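Local coordinates for protein 2-nitropropane dioxygenase (Streptomyces ansochromogenes, PDB 3BW2) that probably oxidises alkyl nitronates such as propionate 3-nitronate with molecular oxygen, using a bound flavin mononucleotide cofactor, at residues Phe130-Arg135 / Ala158-Ala163. Residues are numbered along the deposited sequence; the frame is centred on the assembly and turned at random.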
ATOM      1  N   PHE A 130       8.566  13.994  10.513  1.00 18.22           N
ATOM      2  CA  PHE A 130       7.687  15.148  10.306  1.00 18.89           C
ATOM      3  C   PHE A 130       8.364  16.299   9.564  1.00 20.06           C
ATOM      4  O   PHE A 130       8.073  17.470   9.816  1.00 21.33           O
ATOM      5  CB  PHE A 130       7.135  15.661  11.641  1.00 16.97           C
ATOM      6  CG  PHE A 130       6.315  14.650  12.399  1.00 19.15           C
ATOM      7  CD1 PHE A 130       5.224  14.027  11.803  1.00 20.28           C
ATOM      8  CD2 PHE A 130       6.617  14.346  13.724  1.00 16.53           C
ATOM      9  CE1 PHE A 130       4.440  13.114  12.519  1.00 20.21           C
ATOM     10  CE2 PHE A 130       5.847  13.441  14.445  1.00 20.54           C
ATOM     11  CZ  PHE A 130       4.752  12.821  13.840  1.00 19.70           C
ATOM     12  N   GLY A 131       9.265  15.969   8.647  1.00 18.90           N
ATOM     13  CA  GLY A 131       9.937  17.012   7.898  1.00 19.51           C
ATOM     14  C   GLY A 131      11.418  16.785   7.693  1.00 19.42           C
ATOM     15  O   GLY A 131      11.943  15.719   8.009  1.00 19.18           O
ATOM     16  N   VAL A 132      12.089  17.809   7.175  1.00 20.02           N
ATOM     17  CA  VAL A 132      13.517  17.759   6.894  1.00 20.44           C
ATOM     18  C   VAL A 132      14.253  18.890   7.614  1.00 21.98           C
ATOM     19  O   VAL A 132      13.821  20.044   7.585  1.00 22.12           O
ATOM     20  CB  VAL A 132      13.791  17.921   5.381  1.00 22.44           C
ATOM     21  CG1 VAL A 132      15.256  17.648   5.088  1.00 19.57           C
ATOM     22  CG2 VAL A 132      12.892  16.995   4.578  1.00 22.29           C
ATOM     23  N   PRO A 133      15.376  18.572   8.269  1.00 21.81           N
ATOM     24  CA  PRO A 133      16.170  19.573   8.991  1.00 21.47           C
ATOM     25  C   PRO A 133      16.891  20.515   8.025  1.00 20.59           C
ATOM     26  O   PRO A 133      17.096  20.176   6.860  1.00 20.10           O
ATOM     27  CB  PRO A 133      17.178  18.729   9.772  1.00 20.86           C
ATOM     28  CG  PRO A 133      16.538  17.382   9.855  1.00 23.81           C
ATOM     29  CD  PRO A 133      15.894  17.217   8.515  1.00 20.86           C
ATOM     30  N   ASP A 134      17.270  21.694   8.517  1.00 20.91           N
ATOM     31  CA  ASP A 134      18.013  22.659   7.718  1.00 19.97           C
ATOM     32  C   ASP A 134      19.269  21.904   7.294  1.00 19.84           C
ATOM     33  O   ASP A 134      19.758  21.056   8.042  1.00 19.15           O
ATOM     34  CB  ASP A 134      18.395  23.862   8.579  1.00 23.39           C
ATOM     35  CG  ASP A 134      19.071  24.957   7.787  1.00 24.69           C
ATOM     36  OD1 ASP A 134      20.205  24.748   7.298  1.00 25.23           O
ATOM     37  OD2 ASP A 134      18.459  26.035   7.648  1.00 28.63           O
ATOM     38  N   ARG A 135      19.794  22.189   6.109  1.00 20.26           N
ATOM     39  CA  ARG A 135      20.981  21.469   5.660  0.99 22.02           C
ATOM     40  C   ARG A 135      22.190  21.748   6.543  1.00 20.27           C
ATOM     41  O   ARG A 135      23.172  21.015   6.486  1.00 21.51           O
ATOM     42  CB  ARG A 135      21.302  21.800   4.202  0.99 23.75           C
ATOM     43  CG  ARG A 135      21.719  23.223   3.962  0.99 30.74           C
ATOM     44  CD  ARG A 135      21.952  23.462   2.478  0.99 35.65           C
ATOM     45  NE  ARG A 135      22.450  24.810   2.226  0.99 40.94           N
ATOM     46  CZ  ARG A 135      22.629  25.326   1.014  0.99 44.16           C
ATOM     47  NH1 ARG A 135      22.347  24.606  -0.067  0.99 44.34           N
ATOM     48  NH2 ARG A 135      23.095  26.562   0.883  0.99 45.43           N
ATOM     49  N   ALA A 158      11.339  12.583  -0.834  1.00 16.28           N
ATOM     50  CA  ALA A 158      12.631  11.903  -0.828  1.00 16.51           C
ATOM     51  C   ALA A 158      13.696  12.782  -1.486  1.00 19.16           C
ATOM     52  O   ALA A 158      14.835  12.834  -1.022  1.00 19.50           O
ATOM     53  CB  ALA A 158      12.533  10.566  -1.550  1.00 17.07           C
ATOM     54  N   ARG A 159      13.327  13.467  -2.568  1.00 19.97           N
ATOM     55  CA  ARG A 159      14.268  14.352  -3.250  1.00 22.63           C
ATOM     56  C   ARG A 159      14.679  15.482  -2.301  1.00 21.52           C
ATOM     57  O   ARG A 159      15.825  15.933  -2.319  1.00 20.77           O
ATOM     58  CB  ARG A 159      13.636  14.938  -4.516  1.00 24.80           C
ATOM     59  CG  ARG A 159      13.502  13.945  -5.663  1.00 29.34           C
ATOM     60  CD  ARG A 159      12.897  14.613  -6.892  1.00 33.67           C
ATOM     61  NE  ARG A 159      12.905  13.744  -8.067  1.00 38.55           N
ATOM     62  CZ  ARG A 159      14.007  13.330  -8.689  1.00 40.89           C
ATOM     63  NH1 ARG A 159      15.200  13.705  -8.250  1.00 42.91           N
ATOM     64  NH2 ARG A 159      13.917  12.545  -9.757  1.00 41.51           N
ATOM     65  N   ALA A 160      13.733  15.928  -1.475  1.00 20.18           N
ATOM     66  CA  ALA A 160      13.985  16.988  -0.501  1.00 19.66           C
ATOM     67  C   ALA A 160      14.968  16.489   0.554  1.00 18.13           C
ATOM     68  O   ALA A 160      15.835  17.232   1.012  1.00 18.63           O
ATOM     69  CB  ALA A 160      12.679  17.411   0.164  1.00 21.36           C
ATOM     70  N   VAL A 161      14.825  15.227   0.944  1.00 17.32           N
ATOM     71  CA  VAL A 161      15.719  14.637   1.933  1.00 16.64           C
ATOM     72  C   VAL A 161      17.145  14.612   1.375  1.00 17.09           C
ATOM     73  O   VAL A 161      18.098  14.997   2.055  1.00 18.07           O
ATOM     74  CB  VAL A 161      15.271  13.195   2.303  1.00 16.51           C
ATOM     75  CG1 VAL A 161      16.357  12.493   3.110  1.00 14.00           C
ATOM     76  CG2 VAL A 161      13.980  13.251   3.110  1.00 12.66           C
ATOM     77  N   GLU A 162      17.278  14.166   0.132  1.00 17.27           N
ATOM     78  CA  GLU A 162      18.575  14.097  -0.527  1.00 18.94           C
ATOM     79  C   GLU A 162      19.174  15.491  -0.694  1.00 19.54           C
ATOM     80  O   GLU A 162      20.351  15.702  -0.412  1.00 21.32           O
ATOM     81  CB  GLU A 162      18.434  13.428  -1.900  1.00 19.72           C
ATOM     82  CG  GLU A 162      19.729  13.376  -2.703  1.00 19.60           C
ATOM     83  CD  GLU A 162      19.573  12.616  -4.009  1.00 21.93           C
ATOM     84  OE1 GLU A 162      18.681  12.968  -4.810  1.00 21.11           O
ATOM     85  OE2 GLU A 162      20.349  11.666  -4.231  1.00 21.25           O
ATOM     86  N   ALA A 163      18.362  16.442  -1.144  1.00 21.01           N
ATOM     87  CA  ALA A 163      18.837  17.810  -1.342  1.00 22.16           C
ATOM     88  C   ALA A 163      19.370  18.430  -0.049  1.00 24.02           C
ATOM     89  O   ALA A 163      20.231  19.313  -0.083  1.00 23.44           O
ATOM     90  CB  ALA A 163      17.716  18.675  -1.904  1.00 23.31           C
TER
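The carbonyl O of Ala160, on helix 155-163, is met by the side chain of Val132. Val132 CG1 lies 4.1 Å from Ala160 O, a van der Waals approach. No hydrogen bond joins residues 130-135 to residues 158-163. The rest of the contact is between methyl groups. Val132 CG2 is 4.4 Å from Ala160 CB and 4.2 Å from Val161 CG2, and the two valine side chains run at a slant to each other. CG1 thus reaches the carbonyl O of Ala160, and CG2 faces the side chains of Ala160 and Val161. The torsion of Val132 explains the split: CG1 is anti to the backbone N (chi1 -171°), and CG2 is anti to the carbonyl carbon. The contact is small, burying 132 Å² in all, with the CA atoms of Val132 and Val161 6.3 Å apart.

The enzyme is a TIM barrel. Residues 130-135 form the loop that leaves strand 125-129 and leads into helix 135-143. Helix 155-163 follows the next strand, 147-152, so the contact joins the loop after the C-terminal end of strand 125-129 to the outer helix of the next beta-alpha unit. Val161 also packs on Val150 and Val169 of strands 147-152 and 168-172. Pro133 touches Val150 as well, which places the loop against strand 147-152. Val132 has further neighbours in His183 and Ala164.

At the far end of the loop, Asp134 is the N-cap of helix 135-143. Its OD1 accepts a hydrogen bond from the backbone N of Glu136. The flavin is not touched here: it lies about 12 Å from the side chain of Val161.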